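Local structure of endonuclease and methylase LlaGI (5FFJ) at residues Arg1131-Leu1143 and Thr1150-Glu1162. The protein is a Type ISP restriction-modification enzyme that recognises a DNA sequence, probably methylates it on adenine, and in full-length form probably uses a helicase-like ATPase to drive cleavage. Residues are numbered along the deposited sequence; the frame is centred on the assembly and turned at random.
Sequences REKTQFSHSDIML and TKKYLYRNRFLNE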
loop_
_atom_site.group_PDB
_atom_site.type_symbol
_atom_site.label_atom_id
_atom_site.label_comp_id
_atom_site.label_asym_id
_atom_site.label_seq_id
_atom_site.Cartn_x
_atom_site.Cartn_y
_atom_site.Cartn_z
ATOM N N ARG A 1131 16.768 -16.599 -24.509
ATOM C CA ARG A 1131 15.650 -16.605 -25.452
ATOM C C ARG A 1131 15.014 -17.990 -25.469
ATOM O O ARG A 1131 15.396 -18.855 -26.262
ATOM C CB ARG A 1131 16.102 -16.202 -26.859
ATOM C CG ARG A 1131 16.928 -14.917 -26.914
ATOM C CD ARG A 1131 16.362 -13.810 -26.027
ATOM N NE ARG A 1131 17.077 -12.549 -26.215
ATOM C CZ ARG A 1131 18.305 -12.304 -25.765
ATOM N NH1 ARG A 1131 18.974 -13.237 -25.099
ATOM N NH2 ARG A 1131 18.871 -11.126 -25.986
ATOM N N GLU A 1132 14.045 -18.187 -24.580
ATOM C CA GLU A 1132 13.362 -19.467 -24.446
ATOM C C GLU A 1132 11.875 -19.348 -24.716
ATOM O O GLU A 1132 11.185 -18.542 -24.093
ATOM C CB GLU A 1132 13.569 -20.044 -23.051
ATOM C CG GLU A 1132 15.024 -20.291 -22.697
ATOM C CD GLU A 1132 15.239 -21.556 -21.878
ATOM O OE1 GLU A 1132 14.258 -22.275 -21.584
ATOM O OE2 GLU A 1132 16.406 -21.833 -21.528
ATOM N N LYS A 1133 11.393 -20.167 -25.643
ATOM C CA LYS A 1133 9.972 -20.255 -25.940
ATOM C C LYS A 1133 9.413 -21.584 -25.449
ATOM O O LYS A 1133 10.171 -22.478 -25.063
ATOM C CB LYS A 1133 9.727 -20.105 -27.441
ATOM C CG LYS A 1133 10.053 -18.731 -28.004
ATOM C CD LYS A 1133 9.399 -18.557 -29.364
ATOM C CE LYS A 1133 9.688 -17.202 -29.978
ATOM N NZ LYS A 1133 8.940 -17.039 -31.256
ATOM N N THR A 1134 8.088 -21.706 -25.463
ATOM C CA THR A 1134 7.426 -22.949 -25.087
ATOM C C THR A 1134 6.338 -23.362 -26.057
ATOM O O THR A 1134 5.781 -22.537 -26.783
ATOM C CB THR A 1134 6.773 -22.849 -23.704
ATOM O OG1 THR A 1134 5.886 -21.726 -23.675
ATOM C CG2 THR A 1134 7.804 -22.679 -22.653
ATOM N N GLN A 1135 6.035 -24.654 -26.044
ATOM C CA GLN A 1135 4.847 -25.173 -26.691
ATOM C C GLN A 1135 3.787 -25.414 -25.629
ATOM O O GLN A 1135 4.107 -25.785 -24.498
ATOM C CB GLN A 1135 5.149 -26.469 -27.445
ATOM C CG GLN A 1135 5.861 -26.282 -28.779
ATOM C CD GLN A 1135 5.825 -27.540 -29.626
ATOM O OE1 GLN A 1135 5.511 -28.623 -29.132
ATOM N NE2 GLN A 1135 6.140 -27.404 -30.910
ATOM N N PHE A 1136 2.529 -25.185 -25.986
ATOM C CA PHE A 1136 1.423 -25.546 -25.114
ATOM C C PHE A 1136 1.092 -27.020 -25.294
ATOM O O PHE A 1136 0.680 -27.446 -26.374
ATOM C CB PHE A 1136 0.191 -24.690 -25.396
ATOM C CG PHE A 1136 -1.080 -25.280 -24.862
ATOM C CD1 PHE A 1136 -1.357 -25.254 -23.504
ATOM C CD2 PHE A 1136 -1.993 -25.872 -25.716
ATOM C CE1 PHE A 1136 -2.526 -25.805 -23.010
ATOM C CE2 PHE A 1136 -3.162 -26.424 -25.229
ATOM C CZ PHE A 1136 -3.428 -26.392 -23.876
ATOM N N SER A 1137 1.285 -27.793 -24.231
ATOM C CA SER A 1137 1.005 -29.224 -24.249
ATOM C C SER A 1137 -0.319 -29.511 -23.550
ATOM O O SER A 1137 -0.388 -29.532 -22.322
ATOM C CB SER A 1137 2.138 -30.002 -23.574
ATOM O OG SER A 1137 3.404 -29.558 -24.030
ATOM N N HIS A 1138 -1.370 -29.729 -24.334
ATOM C CA HIS A 1138 -2.695 -29.978 -23.780
ATOM C C HIS A 1138 -2.710 -31.229 -22.900
ATOM O O HIS A 1138 -3.547 -31.360 -22.005
ATOM C CB HIS A 1138 -3.725 -30.118 -24.900
ATOM C CG HIS A 1138 -5.124 -30.315 -24.407
ATOM N ND1 HIS A 1138 -5.641 -31.559 -24.115
ATOM C CD2 HIS A 1138 -6.110 -29.426 -24.143
ATOM C CE1 HIS A 1138 -6.889 -31.427 -23.698
ATOM N NE2 HIS A 1138 -7.197 -30.143 -23.706
ATOM N N SER A 1139 -1.777 -32.140 -23.159
ATOM C CA SER A 1139 -1.677 -33.380 -22.396
ATOM C C SER A 1139 -1.227 -33.133 -20.958
ATOM O O SER A 1139 -1.360 -34.008 -20.101
ATOM C CB SER A 1139 -0.705 -34.341 -23.080
ATOM O OG SER A 1139 0.595 -33.780 -23.153
ATOM N N ASP A 1140 -0.694 -31.943 -20.697
ATOM C CA ASP A 1140 -0.179 -31.612 -19.373
ATOM C C ASP A 1140 -1.280 -31.149 -18.419
ATOM O O ASP A 1140 -1.058 -31.050 -17.211
ATOM C CB ASP A 1140 0.903 -30.534 -19.479
ATOM C CG ASP A 1140 2.231 -31.089 -19.956
ATOM O OD1 ASP A 1140 2.249 -32.212 -20.502
ATOM O OD2 ASP A 1140 3.257 -30.397 -19.787
ATOM N N ILE A 1141 -2.462 -30.861 -18.954
ATOM C CA ILE A 1141 -3.591 -30.478 -18.114
ATOM C C ILE A 1141 -4.152 -31.703 -17.398
ATOM O O ILE A 1141 -4.595 -32.655 -18.040
ATOM C CB ILE A 1141 -4.701 -29.799 -18.929
ATOM C CG1 ILE A 1141 -4.146 -28.544 -19.609
ATOM C CG2 ILE A 1141 -5.884 -29.448 -18.025
ATOM C CD1 ILE A 1141 -5.137 -27.807 -20.482
ATOM N N MET A 1142 -4.130 -31.667 -16.068
ATOM C CA MET A 1142 -4.530 -32.811 -15.253
ATOM C C MET A 1142 -5.308 -32.385 -14.018
ATOM O O MET A 1142 -5.444 -31.194 -13.734
ATOM C CB MET A 1142 -3.298 -33.614 -14.836
ATOM C CG MET A 1142 -2.198 -32.788 -14.194
ATOM S SD MET A 1142 -0.712 -33.767 -13.902
ATOM C CE MET A 1142 -1.269 -34.859 -12.601
ATOM N N LEU A 1143 -5.822 -33.373 -13.293
ATOM C CA LEU A 1143 -6.566 -33.127 -12.067
ATOM C C LEU A 1143 -5.632 -33.093 -10.869
ATOM O O LEU A 1143 -4.640 -33.822 -10.820
ATOM C CB LEU A 1143 -7.634 -34.201 -11.865
ATOM C CG LEU A 1143 -8.879 -34.066 -12.738
ATOM C CD1 LEU A 1143 -9.627 -35.381 -12.780
ATOM C CD2 LEU A 1143 -9.773 -32.955 -12.211
ATOM N N THR A 1150 -11.495 -30.184 -2.469
ATOM C CA THR A 1150 -11.611 -29.362 -3.671
ATOM C C THR A 1150 -10.527 -29.741 -4.671
ATOM O O THR A 1150 -9.347 -29.457 -4.453
ATOM C CB THR A 1150 -11.488 -27.858 -3.357
ATOM O OG1 THR A 1150 -12.337 -27.522 -2.252
ATOM C CG2 THR A 1150 -11.856 -27.013 -4.582
ATOM N N LYS A 1151 -10.932 -30.393 -5.757
ATOM C CA LYS A 1151 -10.006 -30.748 -6.823
ATOM C C LYS A 1151 -10.300 -29.930 -8.080
ATOM O O LYS A 1151 -11.411 -29.946 -8.613
ATOM C CB LYS A 1151 -10.059 -32.256 -7.115
ATOM C CG LYS A 1151 -11.340 -32.784 -7.744
ATOM C CD LYS A 1151 -11.285 -34.307 -7.826
ATOM C CE LYS A 1151 -12.520 -34.898 -8.482
ATOM N NZ LYS A 1151 -12.656 -36.347 -8.170
ATOM N N LYS A 1152 -9.284 -29.187 -8.513
ATOM C CA LYS A 1152 -9.342 -28.364 -9.712
ATOM C C LYS A 1152 -8.505 -28.998 -10.810
ATOM O O LYS A 1152 -7.788 -29.971 -10.573
ATOM C CB LYS A 1152 -8.819 -26.955 -9.429
ATOM C CG LYS A 1152 -9.735 -26.075 -8.600
ATOM C CD LYS A 1152 -9.111 -24.698 -8.398
ATOM C CE LYS A 1152 -10.129 -23.670 -7.939
ATOM N NZ LYS A 1152 -9.505 -22.324 -7.818
ATOM N N TYR A 1153 -8.594 -28.433 -12.006
ATOM C CA TYR A 1153 -7.715 -28.820 -13.098
ATOM C C TYR A 1153 -6.443 -27.986 -13.060
ATOM O O TYR A 1153 -6.483 -26.791 -12.763
ATOM C CB TYR A 1153 -8.418 -28.655 -14.442
ATOM C CG TYR A 1153 -9.411 -29.751 -14.739
ATOM C CD1 TYR A 1153 -9.000 -30.941 -15.325
ATOM C CD2 TYR A 1153 -10.755 -29.604 -14.430
ATOM C CE1 TYR A 1153 -9.901 -31.952 -15.596
ATOM C CE2 TYR A 1153 -11.665 -30.610 -14.699
ATOM C CZ TYR A 1153 -11.231 -31.781 -15.282
ATOM O OH TYR A 1153 -12.129 -32.786 -15.554
ATOM N N LEU A 1154 -5.320 -28.630 -13.359
ATOM C CA LEU A 1154 -4.010 -27.998 -13.270
ATOM C C LEU A 1154 -3.204 -28.250 -14.535
ATOM O O LEU A 1154 -3.133 -29.378 -15.027
ATOM C CB LEU A 1154 -3.249 -28.523 -12.047
ATOM C CG LEU A 1154 -1.717 -28.439 -12.057
ATOM C CD1 LEU A 1154 -1.252 -26.997 -11.997
ATOM C CD2 LEU A 1154 -1.127 -29.240 -10.911
ATOM N N TYR A 1155 -2.602 -27.188 -15.057
ATOM C CA TYR A 1155 -1.624 -27.317 -16.124
ATOM C C TYR A 1155 -0.254 -27.556 -15.495
ATOM O O TYR A 1155 0.485 -26.610 -15.211
ATOM C CB TYR A 1155 -1.620 -26.070 -17.015
ATOM C CG TYR A 1155 -0.639 -26.128 -18.170
ATOM C CD1 TYR A 1155 -0.796 -27.048 -19.201
ATOM C CD2 TYR A 1155 0.439 -25.253 -18.236
ATOM C CE1 TYR A 1155 0.099 -27.099 -20.258
ATOM C CE2 TYR A 1155 1.337 -25.298 -19.290
ATOM C CZ TYR A 1155 1.162 -26.222 -20.298
ATOM O OH TYR A 1155 2.053 -26.268 -21.346
ATOM N N ARG A 1156 0.069 -28.826 -15.259
ATOM C CA ARG A 1156 1.348 -29.189 -14.659
ATOM C C ARG A 1156 2.436 -29.222 -15.721
ATOM O O ARG A 1156 2.491 -30.126 -16.556
ATOM C CB ARG A 1156 1.276 -30.537 -13.946
ATOM C CG ARG A 1156 2.515 -30.807 -13.101
ATOM C CD ARG A 1156 2.637 -32.258 -12.730
ATOM N NE ARG A 1156 2.771 -33.103 -13.907
ATOM C CZ ARG A 1156 3.112 -34.385 -13.866
ATOM N NH1 ARG A 1156 3.370 -34.968 -12.703
ATOM N NH2 ARG A 1156 3.204 -35.080 -14.989
ATOM N N ASN A 1157 3.312 -28.228 -15.655
ATOM C CA ASN A 1157 4.313 -27.989 -16.683
ATOM C C ASN A 1157 5.549 -27.365 -16.036
ATOM O O ASN A 1157 5.450 -26.309 -15.415
ATOM C CB ASN A 1157 3.717 -27.085 -17.776
ATOM C CG ASN A 1157 4.557 -27.043 -19.038
ATOM O OD1 ASN A 1157 4.779 -28.070 -19.678
ATOM N ND2 ASN A 1157 5.000 -25.847 -19.424
ATOM N N ARG A 1158 6.700 -28.028 -16.163
ATOM C CA ARG A 1158 7.935 -27.589 -15.501
ATOM C C ARG A 1158 8.202 -26.131 -15.851
ATOM O O ARG A 1158 8.655 -25.339 -15.024
ATOM C CB ARG A 1158 9.134 -28.456 -15.914
ATOM C CG ARG A 1158 8.838 -29.946 -16.087
ATOM C CD ARG A 1158 10.131 -30.737 -16.257
ATOM N NE ARG A 1158 10.691 -31.171 -14.973
ATOM C CZ ARG A 1158 10.695 -32.426 -14.522
ATOM N NH1 ARG A 1158 10.176 -33.417 -15.243
ATOM N NH2 ARG A 1158 11.230 -32.697 -13.339
ATOM N N PHE A 1159 7.919 -25.809 -17.106
ATOM C CA PHE A 1159 7.838 -24.442 -17.581
ATOM C C PHE A 1159 6.428 -23.952 -17.264
ATOM O O PHE A 1159 5.478 -24.672 -17.542
ATOM C CB PHE A 1159 8.117 -24.403 -19.080
ATOM C CG PHE A 1159 8.653 -23.100 -19.573
ATOM C CD1 PHE A 1159 7.955 -21.922 -19.379
ATOM C CD2 PHE A 1159 9.846 -23.062 -20.273
ATOM C CE1 PHE A 1159 8.448 -20.727 -19.861
ATOM C CE2 PHE A 1159 10.344 -21.873 -20.755
ATOM C CZ PHE A 1159 9.645 -20.703 -20.549
ATOM N N LEU A 1160 6.306 -22.752 -16.691
ATOM C CA LEU A 1160 5.034 -22.170 -16.197
ATOM C C LEU A 1160 4.604 -22.705 -14.821
ATOM O O LEU A 1160 3.610 -22.228 -14.276
ATOM C CB LEU A 1160 3.867 -22.359 -17.187
ATOM C CG LEU A 1160 3.565 -21.172 -18.095
ATOM C CD1 LEU A 1160 4.669 -21.003 -19.116
ATOM C CD2 LEU A 1160 2.221 -21.363 -18.776
ATOM N N ASN A 1161 5.330 -23.670 -14.255
ATOM C CA ASN A 1161 5.187 -24.000 -12.825
ATOM C C ASN A 1161 6.514 -23.791 -12.110
ATOM O O ASN A 1161 7.495 -24.478 -12.396
ATOM C CB ASN A 1161 4.708 -25.440 -12.601
ATOM C CG ASN A 1161 3.259 -25.648 -12.998
ATOM O OD1 ASN A 1161 2.656 -24.810 -13.667
ATOM N ND2 ASN A 1161 2.691 -26.773 -12.579
ATOM N N GLU A 1162 6.542 -22.839 -11.183
ATOM C CA GLU A 1162 7.774 -22.480 -10.484
ATOM C C GLU A 1162 8.364 -23.667 -9.719
ATOM O O GLU A 1162 9.582 -23.840 -9.663
ATOM C CB GLU A 1162 7.516 -21.323 -9.519
ATOM C CG GLU A 1162 8.777 -20.677 -8.966
ATOM C CD GLU A 1162 9.493 -19.806 -9.986
ATOM O OE1 GLU A 1162 8.917 -19.547 -11.066
ATOM O OE2 GLU A 1162 10.633 -19.376 -9.707
#
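M1142 and L1154 form the hydrogen-bonded pair of an antiparallel beta hairpin, strand 1141-1143 meeting strand 1150-1155 at 151°, with M1142 N giving to L1154 O and L1154 N to M1142 O; I1141-Y1155 and L1143-Y1153 are the non-hydrogen-bonded pairs on either side. Past the pair, R1156 N donates a hydrogen bond to D1140 O, 3.2 Å, from above the carbonyl plane. I1141, L1143, Y1153 and Y1155 share one face of the sheet. There L1143 and Y1153 lie side by side, and CD2 of the leucine sits over the centre of the tyrosine ring, 3.6 Å from its centroid, in a CH-pi contact. With an alanine in place of Y1153, that methyl would probably lose its aromatic face, leaving a gap beside L1143. Y1155 reaches back along the incoming loop because its CG is anti to the backbone N (chi1 -179°). I1141 CG1 and S1137 O meet its ring edge, F1136 lies nearly parallel but slid aside, with centroids 5.7 Å apart, and S1137 N makes a weak bond to its OH. M1142, on the face shared with L1154, lays SD over the flat side of the guanidinium of R1156, just past the strand, 3.5 Å from NE; Y1168 adds a cation-pi contact to this arginine. Farther along, F1159 has a cation-pi partner in R1127. Backbone bonds and aromatic and sulfur packing thus hold the hairpin strands together within the C-terminal specificity domain, and in the loop that follows R1158 packs on a DNA phosphate and E1162 on a thymine base.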